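Local atomic coordinates of WbbZ protein (Klebsiella pneumoniae subsp. pneumoniae NTUH-K2044, PDB entry 6X1L), a protein that has no established function but belongs to the polysaccharide pyruvyl transferase family and probably modifies a cell-surface polysaccharide with pyruvate. Residues 73-79 / 103-109. Numbering follows the deposited sequence.
Sequences GGGNLIE and PSTIRGY
Thr105 N donates to Gly74 O at 3.0 Å, the first of three backbone hydrogen bonds between two segments that run nearly parallel, their end-to-end directions 18° apart. Farther along, Ile78 is bridged by Arg107 on both sides: Arg107 N donates to Leu77 O and Glu79 N to Arg107 O, each at 2.9 Å. The register skips Asn76, and an inverse gamma turn centred on Leu77, closed by Ile78 N bonding to Asn76 O, comes just before this second pairing. Thr105 O, buried here, has no partner in the model.

The pairing prolongs the neighbour relation of strands 67-71 and 98-104 beyond their C-terminal ends, in the parallel sheet of a Rossmann-like domain, consistent with the GT-B-type architecture of this family. The glycine run 73-75 suits such a tight passage: Gly74 takes backbone angles open mainly to glycine, and Gly73 CA sits 3.5 Å from Pro103 O.

The main side-chain contact is Glu79 on Tyr109. Glu79 CB sits over the middle of the ring, 3.6 Å from the Tyr109 centroid, a CH-pi contact. With CG anti to the backbone N (chi1 -176°) and the chain extended, the carboxylate carries on past the ring, its plane 13° from the ring plane, and Glu79 OE2 takes Tyr109 N from above the carboxylate plane at 2.6 Å. Tyr109 is the N-cap residue, right before helix 110-115, while its OH bonds to Tyr82 O.

Apolar packing is looser: Leu77 CB lies 4.3 Å from Ile106 CG1 and also nears Tyr109 CD2. Separately, Ile78 CG2 lies alongside the aliphatic part of Arg107, 4.0 Å from its CB. The arginine bends at chi2; Arg107 NH1 donates to the carbonyl O of its neighbour Ile106, and also bonds to Thr129 OG1 on helix 127-135.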
ATOM      1  N   GLY A  73      15.351  10.912  -7.067  1.00 50.19           N
ATOM      2  CA  GLY A  73      15.125  12.121  -6.302  1.00 51.75           C
ATOM      3  C   GLY A  73      14.628  11.831  -4.900  1.00 55.34           C
ATOM      4  O   GLY A  73      14.251  10.714  -4.552  1.00 56.76           O
ATOM      5  N   GLY A  74      14.632  12.868  -4.079  1.00 54.08           N
ATOM      6  CA  GLY A  74      14.144  12.756  -2.723  1.00 53.15           C
ATOM      7  C   GLY A  74      14.865  13.730  -1.814  1.00 53.29           C
ATOM      8  O   GLY A  74      15.553  14.642  -2.265  1.00 52.34           O
ATOM      9  N   GLY A  75      14.691  13.508  -0.516  1.00 50.33           N
ATOM     10  CA  GLY A  75      15.290  14.353   0.492  1.00 51.67           C
ATOM     11  C   GLY A  75      16.082  13.565   1.510  1.00 51.56           C
ATOM     12  O   GLY A  75      16.057  13.879   2.703  1.00 52.99           O
ATOM     13  N   ASN A  76      16.802  12.541   1.049  1.00 48.31           N
ATOM     14  CA  ASN A  76      17.583  11.722   1.967  1.00 57.94           C
ATOM     15  C   ASN A  76      18.946  12.336   2.273  1.00 57.20           C
ATOM     16  O   ASN A  76      19.511  12.079   3.344  1.00 57.88           O
ATOM     17  CB  ASN A  76      17.753  10.313   1.397  1.00 56.40           C
ATOM     18  CG  ASN A  76      18.267   9.329   2.426  1.00 68.86           C
ATOM     19  OD1 ASN A  76      19.475   9.154   2.582  1.00 73.32           O
ATOM     20  ND2 ASN A  76      17.348   8.676   3.134  1.00 69.65           N
ATOM     21  N   LEU A  77      19.485  13.151   1.364  1.00 56.00           N
ATOM     22  CA  LEU A  77      20.821  13.729   1.529  1.00 58.23           C
ATOM     23  C   LEU A  77      20.757  14.938   2.464  1.00 59.75           C
ATOM     24  O   LEU A  77      20.913  16.094   2.066  1.00 55.81           O
ATOM     25  CB  LEU A  77      21.405  14.110   0.176  1.00 52.47           C
ATOM     26  CG  LEU A  77      21.618  12.950  -0.793  1.00 56.33           C
ATOM     27  CD1 LEU A  77      22.192  13.442  -2.110  1.00 61.28           C
ATOM     28  CD2 LEU A  77      22.523  11.912  -0.160  1.00 59.70           C
ATOM     29  N   ILE A  78      20.536  14.647   3.744  1.00 54.02           N
ATOM     30  CA  ILE A  78      20.430  15.673   4.775  1.00 57.05           C
ATOM     31  C   ILE A  78      21.381  15.310   5.906  1.00 58.82           C
ATOM     32  O   ILE A  78      21.083  14.417   6.710  1.00 57.26           O
ATOM     33  CB  ILE A  78      18.997  15.831   5.294  1.00 59.85           C
ATOM     34  CG1 ILE A  78      18.094  16.343   4.169  1.00 63.13           C
ATOM     35  CG2 ILE A  78      18.971  16.778   6.488  1.00 52.60           C
ATOM     36  CD1 ILE A  78      16.661  16.540   4.579  1.00 73.24           C
ATOM     37  N   GLU A  79      22.511  16.012   5.978  1.00 53.93           N
ATOM     38  CA  GLU A  79      23.514  15.729   6.997  1.00 62.17           C
ATOM     39  C   GLU A  79      22.954  16.007   8.386  1.00 67.75           C
ATOM     40  O   GLU A  79      22.270  17.009   8.613  1.00 67.99           O
ATOM     41  CB  GLU A  79      24.771  16.566   6.743  1.00 56.28           C
ATOM     42  CG  GLU A  79      25.911  16.282   7.698  1.00 64.10           C
ATOM     43  CD  GLU A  79      27.205  16.950   7.276  1.00 72.56           C
ATOM     44  OE1 GLU A  79      28.266  16.577   7.818  1.00 78.27           O
ATOM     45  OE2 GLU A  79      27.160  17.841   6.400  1.00 70.73           O
ATOM     46  N   PRO A 103      15.861  15.466  -9.143  1.00 51.21           N
ATOM     47  CA  PRO A 103      15.463  16.619  -8.313  1.00 54.18           C
ATOM     48  C   PRO A 103      15.352  16.331  -6.824  1.00 54.23           C
ATOM     49  O   PRO A 103      14.486  15.561  -6.388  1.00 51.87           O
ATOM     50  CB  PRO A 103      14.104  17.008  -8.904  1.00 56.91           C
ATOM     51  CG  PRO A 103      14.251  16.675 -10.349  1.00 49.80           C
ATOM     52  CD  PRO A 103      15.086  15.418 -10.401  1.00 49.79           C
ATOM     53  N   SER A 104      16.222  16.959  -6.034  1.00 49.27           N
ATOM     54  CA  SER A 104      16.403  16.574  -4.643  1.00 51.27           C
ATOM     55  C   SER A 104      16.506  17.796  -3.740  1.00 55.50           C
ATOM     56  O   SER A 104      16.795  18.913  -4.181  1.00 53.25           O
ATOM     57  CB  SER A 104      17.653  15.703  -4.465  1.00 47.19           C
ATOM     58  OG  SER A 104      17.495  14.452  -5.113  1.00 54.95           O
ATOM     59  N   THR A 105      16.255  17.550  -2.456  1.00 53.17           N
ATOM     60  CA  THR A 105      16.519  18.499  -1.383  1.00 53.87           C
ATOM     61  C   THR A 105      17.774  18.027  -0.661  1.00 60.23           C
ATOM     62  O   THR A 105      17.824  16.890  -0.178  1.00 53.15           O
ATOM     63  CB  THR A 105      15.334  18.591  -0.419  1.00 57.25           C
ATOM     64  OG1 THR A 105      14.269  19.333  -1.032  1.00 53.81           O
ATOM     65  CG2 THR A 105      15.740  19.272   0.883  1.00 55.00           C
ATOM     66  N   ILE A 106      18.788  18.887  -0.611  1.00 54.76           N
ATOM     67  CA  ILE A 106      20.098  18.546  -0.069  1.00 53.58           C
ATOM     68  C   ILE A 106      20.435  19.543   1.029  1.00 57.92           C
ATOM     69  O   ILE A 106      20.256  20.753   0.852  1.00 61.08           O
ATOM     70  CB  ILE A 106      21.178  18.556  -1.167  1.00 57.85           C
ATOM     71  CG1 ILE A 106      20.822  17.564  -2.276  1.00 59.33           C
ATOM     72  CG2 ILE A 106      22.545  18.240  -0.582  1.00 47.54           C
ATOM     73  CD1 ILE A 106      21.754  17.630  -3.464  1.00 61.63           C
ATOM     74  N   ARG A 107      20.919  19.039   2.161  1.00 55.72           N
ATOM     75  CA  ARG A 107      21.336  19.881   3.278  1.00 53.11           C
ATOM     76  C   ARG A 107      22.674  19.374   3.786  1.00 56.08           C
ATOM     77  O   ARG A 107      22.795  18.200   4.152  1.00 58.68           O
ATOM     78  CB  ARG A 107      20.298  19.872   4.405  1.00 59.73           C
ATOM     79  CG  ARG A 107      18.918  20.379   4.005  1.00 58.05           C
ATOM     80  CD  ARG A 107      18.923  21.880   3.732  1.00 57.97           C
ATOM     81  NE  ARG A 107      17.578  22.385   3.471  1.00 49.69           N
ATOM     82  CZ  ARG A 107      17.061  22.543   2.257  1.00 57.03           C
ATOM     83  NH1 ARG A 107      17.781  22.250   1.181  1.00 47.87           N
ATOM     84  NH2 ARG A 107      15.821  22.996   2.116  1.00 50.70           N
ATOM     85  N   GLY A 108      23.675  20.253   3.807  1.00 53.77           N
ATOM     86  CA  GLY A 108      24.961  19.833   4.318  1.00 52.54           C
ATOM     87  C   GLY A 108      25.668  18.897   3.353  1.00 56.85           C
ATOM     88  O   GLY A 108      25.474  18.951   2.133  1.00 55.51           O
ATOM     89  N   TYR A 109      26.493  18.013   3.920  1.00 57.41           N
ATOM     90  CA  TYR A 109      27.357  17.128   3.137  1.00 56.40           C
ATOM     91  C   TYR A 109      28.200  17.927   2.144  1.00 63.10           C
ATOM     92  O   TYR A 109      28.366  17.546   0.982  1.00 62.91           O
ATOM     93  CB  TYR A 109      26.539  16.051   2.426  1.00 60.60           C
ATOM     94  CG  TYR A 109      25.938  15.018   3.357  1.00 60.08           C
ATOM     95  CD1 TYR A 109      26.680  14.485   4.404  1.00 65.03           C
ATOM     96  CD2 TYR A 109      24.629  14.584   3.195  1.00 62.26           C
ATOM     97  CE1 TYR A 109      26.136  13.541   5.260  1.00 72.82           C
ATOM     98  CE2 TYR A 109      24.077  13.638   4.045  1.00 64.88           C
ATOM     99  CZ  TYR A 109      24.836  13.123   5.075  1.00 66.61           C
ATOM    100  OH  TYR A 109      24.295  12.185   5.924  1.00 78.32           O
TER